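Local coordinates for protein PHOX (Pseudomonas fluorescens, PDB 4AMF) that hydrolyses phosphate monoesters as a beta-propeller alkaline phosphatase whose active site pairs a mu-oxo-diiron centre with calcium ions, at residues Glu189-Asp194 with Arg265-Asn270; Gly286-Gly291 with Arg381-Val386; Glu292-Phe297 with Thr377-Pro382. All coordinates share one frame; numbering follows the deposited sequence.

Interaction 1. Residues Glu189-Asp194 with Arg265-Asn270; sequences EENFTD and RFKHEN. With CA (calcium ion), chain F; FEO (mu-oxo-diiron), chain I; ACP (phosphomethylphosphonic acid adenylate ester), chain C.
Lys267 NZ is gripped from several sides: it donates to Thr193 OG1 at 3.0 Å and to a water at 2.7 Å from NZ, while Tyr212 and Glu289 supply further polar partners. That water in turn donates to Asn191 OD1 and Asp194 OD1, tying the amine to the loop's polar side chains. The lysine chain is extended beyond CG (chi2 to chi4 all near 180°), and its methylenes run past the backbone oxygen of Glu190, with CB 3.2 Å from Glu190 O. Along the backbone, His268 N makes a weak, bent bond to Glu189 O. Phe192 turns a ring edge to Arg265, whose NH2 lies 3.7 Å from Phe192 CZ near the ring plane; the arginine's main polar partner is Ile365. At the other end Glu190 and Glu269 lie side by side with carboxylates 85° apart. Glu190 OE1 binds FE1 and Glu190 OE2 binds FE2, the latter at 2.0 Å. Glu269 spans iron and calcium, with OE1 2.1 Å from FE2 and OE2 2.3 Å from the calcium; Glu190 OE2 and Glu269 OE1 come close because they share FE2. Carboxylates bridging neighbouring metals in this way mark the mu-oxo-diiron and calcium cofactor of the PhoX active site.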
# COMPACT_ATOMS: atom_id res chain seq x y z
N GLU A 189 1.70 6.40 -4.26
CA GLU A 189 2.74 7.17 -3.55
C GLU A 189 2.16 7.56 -2.20
O GLU A 189 1.16 8.28 -2.14
CB GLU A 189 3.13 8.42 -4.37
CG GLU A 189 3.72 8.03 -5.70
CD GLU A 189 3.85 9.12 -6.75
OE1 GLU A 189 3.34 10.25 -6.54
OE2 GLU A 189 4.54 8.85 -7.75
N GLU A 190 2.77 7.05 -1.13
CA GLU A 190 2.29 7.25 0.23
C GLU A 190 3.13 8.29 0.97
O GLU A 190 2.82 9.49 0.87
CB GLU A 190 2.23 5.93 0.97
CG GLU A 190 1.62 6.00 2.35
CD GLU A 190 1.94 4.80 3.20
OE1 GLU A 190 2.98 4.14 2.95
OE2 GLU A 190 1.12 4.46 4.09
N ASN A 191 4.19 7.91 1.69
CA ASN A 191 4.94 8.87 2.51
C ASN A 191 5.99 9.66 1.71
O ASN A 191 7.13 9.82 2.12
CB ASN A 191 5.54 8.17 3.72
CG ASN A 191 4.44 7.81 4.71
OD1 ASN A 191 3.66 8.68 5.10
ND2 ASN A 191 4.28 6.53 5.04
N PHE A 192 5.55 10.21 0.59
CA PHE A 192 6.43 10.97 -0.31
C PHE A 192 6.99 12.25 0.32
O PHE A 192 8.11 12.64 0.00
CB PHE A 192 5.67 11.30 -1.60
CG PHE A 192 4.61 12.37 -1.46
CD1 PHE A 192 3.33 12.04 -1.04
CD2 PHE A 192 4.89 13.69 -1.73
CE1 PHE A 192 2.36 13.02 -0.89
CE2 PHE A 192 3.93 14.67 -1.54
CZ PHE A 192 2.67 14.34 -1.12
N THR A 193 6.23 12.90 1.20
CA THR A 193 6.62 14.16 1.85
C THR A 193 7.90 14.02 2.70
O THR A 193 8.65 14.99 2.84
CB THR A 193 5.46 14.71 2.70
OG1 THR A 193 5.05 13.69 3.61
CG2 THR A 193 4.27 15.13 1.84
N ASP A 194 8.15 12.80 3.24
CA ASP A 194 9.33 12.48 4.05
C ASP A 194 10.64 12.77 3.31
O ASP A 194 11.64 13.09 3.94
CB ASP A 194 9.35 10.97 4.34
CG ASP A 194 8.24 10.53 5.25
OD1 ASP A 194 7.44 11.41 5.69
OD2 ASP A 194 8.15 9.28 5.51
N ARG A 265 -4.51 14.00 -4.67
CA ARG A 265 -3.18 13.95 -4.08
C ARG A 265 -3.31 13.81 -2.54
O ARG A 265 -3.86 14.69 -1.87
CB ARG A 265 -2.35 15.18 -4.45
CG ARG A 265 -0.98 15.23 -3.79
CD ARG A 265 -0.18 16.37 -4.36
NE ARG A 265 0.95 16.74 -3.52
CZ ARG A 265 0.92 17.62 -2.52
NH1 ARG A 265 -0.20 18.26 -2.21
NH2 ARG A 265 2.02 17.87 -1.82
N PHE A 266 -2.66 12.80 -2.02
CA PHE A 266 -2.59 12.48 -0.60
C PHE A 266 -1.61 11.32 -0.40
O PHE A 266 -0.91 10.98 -1.34
CB PHE A 266 -3.96 12.25 0.01
CG PHE A 266 -4.89 11.30 -0.69
CD1 PHE A 266 -4.88 9.96 -0.38
CD2 PHE A 266 -5.89 11.77 -1.54
CE1 PHE A 266 -5.75 9.07 -0.99
CE2 PHE A 266 -6.77 10.87 -2.17
CZ PHE A 266 -6.75 9.54 -1.83
N LYS A 267 -1.50 10.75 0.82
CA LYS A 267 -0.53 9.68 1.07
C LYS A 267 -1.26 8.37 0.83
O LYS A 267 -1.78 7.69 1.73
CB LYS A 267 0.10 9.86 2.46
CG LYS A 267 0.69 11.26 2.65
CD LYS A 267 1.53 11.38 3.88
CE LYS A 267 1.94 12.81 4.06
NZ LYS A 267 2.65 13.04 5.33
N HIS A 268 -1.37 8.08 -0.46
CA HIS A 268 -2.07 6.92 -0.99
C HIS A 268 -1.50 5.59 -0.54
O HIS A 268 -0.32 5.36 -0.77
CB HIS A 268 -2.04 6.94 -2.53
CG HIS A 268 -2.88 8.00 -3.15
ND1 HIS A 268 -4.19 7.79 -3.47
CD2 HIS A 268 -2.51 9.22 -3.61
CE1 HIS A 268 -4.61 8.90 -4.06
NE2 HIS A 268 -3.63 9.76 -4.22
N GLU A 269 -2.32 4.73 0.08
CA GLU A 269 -1.89 3.39 0.45
C GLU A 269 -2.13 2.41 -0.72
O GLU A 269 -1.18 1.97 -1.32
CB GLU A 269 -2.60 2.88 1.70
CG GLU A 269 -2.12 1.50 2.12
CD GLU A 269 -1.11 1.46 3.24
OE1 GLU A 269 -0.89 2.51 3.88
OE2 GLU A 269 -0.49 0.38 3.41
N ASN A 270 -3.39 2.10 -1.07
CA ASN A 270 -3.67 1.21 -2.20
C ASN A 270 -4.89 1.75 -2.94
O ASN A 270 -5.40 2.83 -2.60
CB ASN A 270 -3.84 -0.25 -1.77
CG ASN A 270 -5.23 -0.69 -1.43
OD1 ASN A 270 -6.01 0.10 -0.88
ND2 ASN A 270 -5.57 -1.96 -1.72
CA CA F . 1.29 -0.64 4.44
FE1 FEO I . 3.33 2.10 3.27
FE2 FEO I . 0.66 2.81 5.21
O FEO I . 1.83 1.52 4.33
PG ACP C . 3.56 2.42 6.48
O1G ACP C . 3.47 0.85 6.70
O2G ACP C . 4.32 2.70 5.05
O3G ACP C . 2.15 3.08 6.59
PB ACP C . 4.24 2.30 9.31
O1B ACP C . 2.82 1.93 9.51
O2B ACP C . 5.36 1.24 9.42
C3B ACP C . 4.47 3.17 7.80
PA ACP C . 5.55 3.78 11.46
O1A ACP C . 6.83 4.00 10.74
O2A ACP C . 5.48 2.97 12.71
O3A ACP C . 4.42 3.33 10.48
O5' ACP C . 4.97 5.24 11.97
C5' ACP C . 3.61 5.40 12.40
C4' ACP C . 2.92 6.50 11.63
O4' ACP C . 3.48 7.77 12.02
C3' ACP C . 2.98 6.46 10.10
O3' ACP C . 1.74 6.92 9.56
C2' ACP C . 4.16 7.38 9.79
O2' ACP C . 4.05 7.93 8.48
C1' ACP C . 4.04 8.43 10.90
N9 ACP C . 5.30 9.04 11.32
C8 ACP C . 6.53 8.44 11.40
N7 ACP C . 7.49 9.24 11.82
C5 ACP C . 6.84 10.45 12.02
C6 ACP C . 7.31 11.73 12.40
N6 ACP C . 8.60 12.02 12.58
N1 ACP C . 6.40 12.72 12.49
C2 ACP C . 5.12 12.46 12.20
N3 ACP C . 4.57 11.30 11.81
C4 ACP C . 5.49 10.34 11.73
O HOH W 1 4.71 11.26 5.64
O HOH W 2 1.56 -1.37 1.95
O HOH W 3 2.54 -2.76 4.54
O HOH W 4 3.77 -0.18 3.56

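Interaction 2. Residues Gly286-Gly291 with Arg381-Val386; sequences GDDERG and RPEWIV. With CA (calcium ion), chain G; ACP (phosphomethylphosphonic acid adenylate ester), chain C; FEO (mu-oxo-diiron), chain I.
The phosphate-binding side of the PhoX cofactor is built here, where two antiparallel-running segments bring Asp288, Arg381 and Glu383 together as a salt-bridge network, which Glu383 joins by a long, charge-only approach. Arg381 holds Asp288 side-on: NE donates to Asp288 OD1 at 2.8 Å and NH2 to Asp288 OD2 at 3.0 Å, each to a syn lone pair. The guanidinium and carboxylate planes are only 4° apart. A bend at chi3 (64°) turns the guanidinium, and Arg381 NH2 makes a nearly straight bond of 2.7 Å to O1B of the analogue, whose ribose O3' sits over one guanidinium face. Asp288 OD2 and Glu383 OE2 both bind FE2; both Glu383 oxygens hold a second calcium ion, not the one on Glu269. A methionine in place of Arg381 would probably leave both oxygens of Asp288 without their N-H partners, and O1B without this donor, so the carboxylate, still on the iron through OD2, could turn. Pro382 CD packs 3.3 Å from Asp287 O, and a water accepts from Gly286 N within bonding distance of Glu383 O. Strand 280-287 lies between strands 268-275 and 292-299, while strand 382-387 pairs with 394-398 and sends Trp384 against Glu269.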
# COMPACT_ATOMS: atom_id res chain seq x y z
N GLY A 286 -7.35 4.86 0.51
CA GLY A 286 -7.04 5.37 1.84
C GLY A 286 -5.89 6.35 1.84
O GLY A 286 -4.92 6.20 1.04
N ASP A 287 -5.95 7.35 2.75
CA ASP A 287 -4.88 8.30 3.00
C ASP A 287 -4.24 7.90 4.31
O ASP A 287 -4.87 8.09 5.34
CB ASP A 287 -5.45 9.71 3.07
CG ASP A 287 -4.41 10.83 3.18
OD1 ASP A 287 -3.18 10.52 3.18
OD2 ASP A 287 -4.81 12.00 3.35
N ASP A 288 -3.04 7.27 4.28
CA ASP A 288 -2.49 6.71 5.51
C ASP A 288 -1.73 7.70 6.37
O ASP A 288 -0.50 7.78 6.36
CB ASP A 288 -1.69 5.46 5.28
CG ASP A 288 -1.25 4.85 6.60
OD1 ASP A 288 -1.79 5.23 7.64
OD2 ASP A 288 -0.34 4.04 6.58
N GLU A 289 -2.48 8.37 7.18
CA GLU A 289 -1.96 9.29 8.19
C GLU A 289 -2.98 9.40 9.33
O GLU A 289 -4.19 9.45 9.07
CB GLU A 289 -1.57 10.66 7.63
CG GLU A 289 -0.90 11.55 8.65
CD GLU A 289 -0.26 12.80 8.07
OE1 GLU A 289 0.12 12.77 6.88
OE2 GLU A 289 -0.12 13.80 8.82
N ARG A 290 -2.52 9.38 10.57
CA ARG A 290 -3.44 9.53 11.69
C ARG A 290 -4.41 10.72 11.47
O ARG A 290 -4.00 11.84 11.22
CB ARG A 290 -2.68 9.80 12.99
CG ARG A 290 -1.95 8.61 13.58
CD ARG A 290 -1.30 9.00 14.91
NE ARG A 290 -0.04 9.70 14.70
CZ ARG A 290 1.15 9.12 14.56
NH1 ARG A 290 1.26 7.79 14.60
NH2 ARG A 290 2.22 9.85 14.37
N GLY A 291 -5.69 10.42 11.54
CA GLY A 291 -6.74 11.41 11.43
C GLY A 291 -7.04 11.90 10.02
O GLY A 291 -7.76 12.90 9.86
N ARG A 381 -5.91 5.93 10.56
CA ARG A 381 -4.94 5.43 9.58
C ARG A 381 -5.43 4.38 8.61
O ARG A 381 -5.10 3.19 8.73
CB ARG A 381 -3.69 4.93 10.30
CG ARG A 381 -2.88 6.02 10.95
CD ARG A 381 -1.59 5.46 11.44
NE ARG A 381 -0.80 4.98 10.30
CZ ARG A 381 0.22 4.13 10.37
NH1 ARG A 381 0.64 3.68 11.55
NH2 ARG A 381 0.84 3.74 9.27
N PRO A 382 -6.24 4.78 7.64
CA PRO A 382 -6.66 3.81 6.62
C PRO A 382 -5.45 3.29 5.84
O PRO A 382 -4.69 4.09 5.28
CB PRO A 382 -7.66 4.58 5.74
CG PRO A 382 -7.61 6.00 6.19
CD PRO A 382 -6.68 6.15 7.36
N GLU A 383 -5.29 1.97 5.79
CA GLU A 383 -4.27 1.36 4.97
C GLU A 383 -4.97 0.63 3.82
O GLU A 383 -5.67 1.31 3.06
CB GLU A 383 -3.23 0.58 5.78
CG GLU A 383 -2.36 1.53 6.60
CD GLU A 383 -1.01 0.97 7.04
OE1 GLU A 383 -1.02 0.24 8.05
OE2 GLU A 383 0.02 1.18 6.37
N TRP A 384 -4.81 -0.67 3.61
CA TRP A 384 -5.35 -1.30 2.43
C TRP A 384 -6.86 -1.41 2.46
O TRP A 384 -7.44 -1.73 3.50
CB TRP A 384 -4.76 -2.69 2.18
CG TRP A 384 -3.32 -2.71 1.82
CD1 TRP A 384 -2.32 -2.05 2.45
CD2 TRP A 384 -2.68 -3.69 0.98
NE1 TRP A 384 -1.10 -2.45 1.97
CE2 TRP A 384 -1.29 -3.53 1.15
CE3 TRP A 384 -3.15 -4.69 0.12
CZ2 TRP A 384 -0.37 -4.33 0.49
CZ3 TRP A 384 -2.24 -5.55 -0.44
CH2 TRP A 384 -0.87 -5.32 -0.31
N ILE A 385 -7.46 -1.32 1.27
CA ILE A 385 -8.87 -1.53 0.99
C ILE A 385 -8.99 -2.68 -0.04
O ILE A 385 -8.25 -2.70 -1.03
CB ILE A 385 -9.55 -0.26 0.47
CG1 ILE A 385 -9.33 0.92 1.46
CG2 ILE A 385 -11.03 -0.51 0.20
CD1 ILE A 385 -9.89 2.16 1.06
N VAL A 386 -9.92 -3.62 0.19
CA VAL A 386 -10.22 -4.68 -0.77
C VAL A 386 -11.72 -4.79 -0.94
O VAL A 386 -12.48 -4.47 -0.03
CB VAL A 386 -9.59 -6.03 -0.44
CG1 VAL A 386 -8.08 -5.94 -0.50
CG2 VAL A 386 -10.02 -6.52 0.92
CA CA G . 1.64 0.23 8.13
PG ACP C . 3.56 2.42 6.48
O1G ACP C . 3.47 0.85 6.70
O2G ACP C . 4.32 2.70 5.05
O3G ACP C . 2.15 3.08 6.59
PB ACP C . 4.24 2.30 9.31
O1B ACP C . 2.82 1.93 9.51
O2B ACP C . 5.36 1.24 9.42
C3B ACP C . 4.47 3.17 7.80
PA ACP C . 5.55 3.78 11.46
O1A ACP C . 6.83 4.00 10.74
O2A ACP C . 5.48 2.97 12.71
O3A ACP C . 4.42 3.33 10.48
O5' ACP C . 4.97 5.24 11.97
C5' ACP C . 3.61 5.40 12.40
C4' ACP C . 2.92 6.50 11.63
O4' ACP C . 3.48 7.77 12.02
C3' ACP C . 2.98 6.46 10.10
O3' ACP C . 1.74 6.92 9.56
C2' ACP C . 4.16 7.38 9.79
O2' ACP C . 4.05 7.93 8.48
C1' ACP C . 4.04 8.43 10.90
N9 ACP C . 5.30 9.04 11.32
C8 ACP C . 6.53 8.44 11.40
N7 ACP C . 7.49 9.24 11.82
C5 ACP C . 6.84 10.45 12.02
C6 ACP C . 7.31 11.73 12.40
N6 ACP C . 8.60 12.02 12.58
N1 ACP C . 6.40 12.72 12.49
C2 ACP C . 5.12 12.46 12.20
N3 ACP C . 4.57 11.30 11.81
C4 ACP C . 5.49 10.34 11.73
FE1 FEO I . 3.33 2.10 3.27
FE2 FEO I . 0.66 2.81 5.21
O FEO I . 1.83 1.52 4.33
O HOH W 5 -5.90 2.46 0.56
O HOH W 4 3.77 -0.18 3.56
O HOH W 6 0.78 -0.48 10.14

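Interaction 3. Residues Glu292-Phe297 with Thr377-Pro382; sequences EFIYKF and TRMDRP. With ACP (phosphomethylphosphonic acid adenylate ester), chain C.
Met379 N donates to Glu292 O at 2.8 Å, and this backbone bond sits at the tightly packed part of the contact. Met379 CB and CG crowd the same carbonyl, CB standing 3.3 Å from Glu292 O. Bends at chi2 and chi3 (-62° and -72°) fold the thioether back, and Met379 CE meets Ile294 CD1 at 4.0 Å, the two side chains crossing at about a right angle. Ile294 CG1 then rests on the proline ring, 3.7 Å from Pro382 CB, while Pro382 CG lies against the carbonyl oxygen of Phe293. Phe293 belongs to this tight part too and comes in edge-on: its CD1 is 3.1 Å from Thr377 O, which lies near the ring plane, and its CE1 touches Arg378 CG at 3.7 Å.

The contact is looser at the polar ends of Glu292 and Arg378, and water does much of the joining. One water accepts from Arg378 NH2 at 2.8 Å but reaches Glu292 OE2 only by a weak bond; Glu292 forms a salt bridge with Arg211, and Arg378 NE donates to Gly291 O. A second water accepts from Ile294 N and donates to Thr377 O. Around these segments, Phe293 packs on Val322 and Met379 on Phe325 of strand 318-325, while Ile294 and Pro382 both touch Cys396 of strand 394-398. Strand 292-299 itself runs between strands 280-287 and 318-325.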
# COMPACT_ATOMS: atom_id res chain seq x y z
N GLU A 292 -6.58 11.18 9.00
CA GLU A 292 -6.89 11.50 7.60
C GLU A 292 -8.07 10.63 7.09
O GLU A 292 -8.75 9.96 7.88
CB GLU A 292 -5.62 11.47 6.72
CG GLU A 292 -4.69 12.63 7.04
CD GLU A 292 -5.15 14.04 6.70
OE1 GLU A 292 -6.19 14.23 6.01
OE2 GLU A 292 -4.44 14.98 7.14
N PHE A 293 -8.39 10.71 5.80
CA PHE A 293 -9.64 10.21 5.25
C PHE A 293 -9.61 9.03 4.29
O PHE A 293 -8.55 8.58 3.90
CB PHE A 293 -10.37 11.39 4.61
CG PHE A 293 -10.39 12.67 5.41
CD1 PHE A 293 -10.90 12.69 6.70
CD2 PHE A 293 -9.97 13.85 4.85
CE1 PHE A 293 -10.93 13.89 7.44
CE2 PHE A 293 -10.02 15.05 5.58
CZ PHE A 293 -10.51 15.06 6.86
N ILE A 294 -10.78 8.59 3.91
CA ILE A 294 -11.02 7.52 2.95
C ILE A 294 -11.70 8.17 1.77
O ILE A 294 -12.67 8.92 1.96
CB ILE A 294 -11.83 6.36 3.51
CG1 ILE A 294 -11.06 5.64 4.65
CG2 ILE A 294 -12.21 5.38 2.39
CD1 ILE A 294 -11.90 4.62 5.50
N TYR A 295 -11.19 7.91 0.57
CA TYR A 295 -11.67 8.53 -0.64
C TYR A 295 -12.21 7.51 -1.62
O TYR A 295 -11.97 6.33 -1.51
CB TYR A 295 -10.55 9.30 -1.31
CG TYR A 295 -10.01 10.45 -0.48
CD1 TYR A 295 -9.14 10.22 0.57
CD2 TYR A 295 -10.29 11.76 -0.82
CE1 TYR A 295 -8.58 11.28 1.29
CE2 TYR A 295 -9.75 12.83 -0.10
CZ TYR A 295 -8.93 12.59 0.99
OH TYR A 295 -8.41 13.65 1.66
N LYS A 296 -12.97 7.99 -2.60
CA LYS A 296 -13.60 7.15 -3.64
C LYS A 296 -13.62 7.93 -4.95
O LYS A 296 -14.07 9.05 -4.97
CB LYS A 296 -15.02 6.74 -3.23
CG LYS A 296 -15.82 5.95 -4.24
CD LYS A 296 -17.26 5.92 -3.76
CE LYS A 296 -18.16 5.10 -4.63
NZ LYS A 296 -19.57 5.24 -4.19
N PHE A 297 -13.09 7.35 -6.00
CA PHE A 297 -13.11 7.96 -7.32
C PHE A 297 -14.07 7.16 -8.16
O PHE A 297 -14.02 5.96 -8.11
CB PHE A 297 -11.72 7.98 -7.96
CG PHE A 297 -11.77 8.33 -9.42
CD1 PHE A 297 -11.84 9.65 -9.83
CD2 PHE A 297 -11.78 7.34 -10.40
CE1 PHE A 297 -11.80 9.97 -11.20
CE2 PHE A 297 -11.78 7.66 -11.76
CZ PHE A 297 -11.77 8.97 -12.14
N THR A 377 -14.85 12.37 7.83
CA THR A 377 -14.52 11.83 9.15
C THR A 377 -13.03 11.51 9.23
O THR A 377 -12.55 10.68 8.46
CB THR A 377 -15.33 10.59 9.43
OG1 THR A 377 -16.72 10.88 9.33
CG2 THR A 377 -15.04 10.00 10.81
N ARG A 378 -12.37 12.01 10.26
CA ARG A 378 -10.94 11.73 10.51
C ARG A 378 -10.85 10.28 11.00
O ARG A 378 -11.57 9.90 11.92
CB ARG A 378 -10.38 12.71 11.52
CG ARG A 378 -10.43 14.17 11.08
CD ARG A 378 -9.75 15.07 12.08
NE ARG A 378 -8.30 14.92 12.03
CZ ARG A 378 -7.43 15.56 12.78
NH1 ARG A 378 -7.85 16.41 13.72
NH2 ARG A 378 -6.13 15.36 12.63
N MET A 379 -9.98 9.47 10.36
CA MET A 379 -9.91 8.04 10.59
C MET A 379 -8.61 7.59 11.20
O MET A 379 -7.58 8.26 11.12
CB MET A 379 -10.09 7.27 9.26
CG MET A 379 -11.35 7.63 8.47
SD MET A 379 -12.86 7.24 9.40
CE MET A 379 -12.81 5.46 9.27
N ASP A 380 -8.67 6.39 11.82
CA ASP A 380 -7.48 5.77 12.41
C ASP A 380 -6.59 5.12 11.36
O ASP A 380 -6.49 3.89 11.29
CB ASP A 380 -7.87 4.72 13.47
CG ASP A 380 -8.46 5.26 14.75
OD1 ASP A 380 -8.46 6.49 14.92
OD2 ASP A 380 -8.89 4.44 15.59
N ARG A 381 -5.91 5.93 10.56
CA ARG A 381 -4.94 5.43 9.58
C ARG A 381 -5.43 4.38 8.61
O ARG A 381 -5.10 3.19 8.73
CB ARG A 381 -3.69 4.93 10.30
CG ARG A 381 -2.88 6.02 10.95
CD ARG A 381 -1.59 5.46 11.44
NE ARG A 381 -0.80 4.98 10.30
CZ ARG A 381 0.22 4.13 10.37
NH1 ARG A 381 0.64 3.68 11.55
NH2 ARG A 381 0.84 3.74 9.27
N PRO A 382 -6.24 4.78 7.64
CA PRO A 382 -6.66 3.81 6.62
C PRO A 382 -5.45 3.29 5.84
O PRO A 382 -4.69 4.09 5.28
CB PRO A 382 -7.66 4.58 5.74
CG PRO A 382 -7.61 6.00 6.19
CD PRO A 382 -6.68 6.15 7.36
PG ACP C . 3.56 2.42 6.48
O1G ACP C . 3.47 0.85 6.70
O2G ACP C . 4.32 2.70 5.05
O3G ACP C . 2.15 3.08 6.59
PB ACP C . 4.24 2.30 9.31
O1B ACP C . 2.82 1.93 9.51
O2B ACP C . 5.36 1.24 9.42
C3B ACP C . 4.47 3.17 7.80
PA ACP C . 5.55 3.78 11.46
O1A ACP C . 6.83 4.00 10.74
O2A ACP C . 5.48 2.97 12.71
O3A ACP C . 4.42 3.33 10.48
O5' ACP C . 4.97 5.24 11.97
C5' ACP C . 3.61 5.40 12.40
C4' ACP C . 2.92 6.50 11.63
O4' ACP C . 3.48 7.77 12.02
C3' ACP C . 2.98 6.46 10.10
O3' ACP C . 1.74 6.92 9.56
C2' ACP C . 4.16 7.38 9.79
O2' ACP C . 4.05 7.93 8.48
C1' ACP C . 4.04 8.43 10.90
N9 ACP C . 5.30 9.04 11.32
C8 ACP C . 6.53 8.44 11.40
N7 ACP C . 7.49 9.24 11.82
C5 ACP C . 6.84 10.45 12.02
C6 ACP C . 7.31 11.73 12.40
N6 ACP C . 8.60 12.02 12.58
N1 ACP C . 6.40 12.72 12.49
C2 ACP C . 5.12 12.46 12.20
N3 ACP C . 4.57 11.30 11.81
C4 ACP C . 5.49 10.34 11.73
O HOH W 7 -4.80 14.43 10.39
O HOH W 8 -13.00 9.62 5.82

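In the fold
Interactions 1 and 2 both lie about 9 Å from the centre of the chain, their own centres 10 Å apart; interaction 3, its centre 6 Å from that of interaction 2, lies farther out at about 14 Å. Consecutive antiparallel strands 268-275, 280-287 and 292-299 carry one segment of each. Along the chain interaction 1 closes before the other two open, and these both end on the stretch holding Arg381 and Pro382. Lys267 O probably bonds Asp288 N between interactions 1 and 2, and Gly291 N Met379 O between 2 and 3. Interactions 1 and 2 supply metal ligands; interaction 3 packs the strands next to them and shares Arg381, which bonds the analogue.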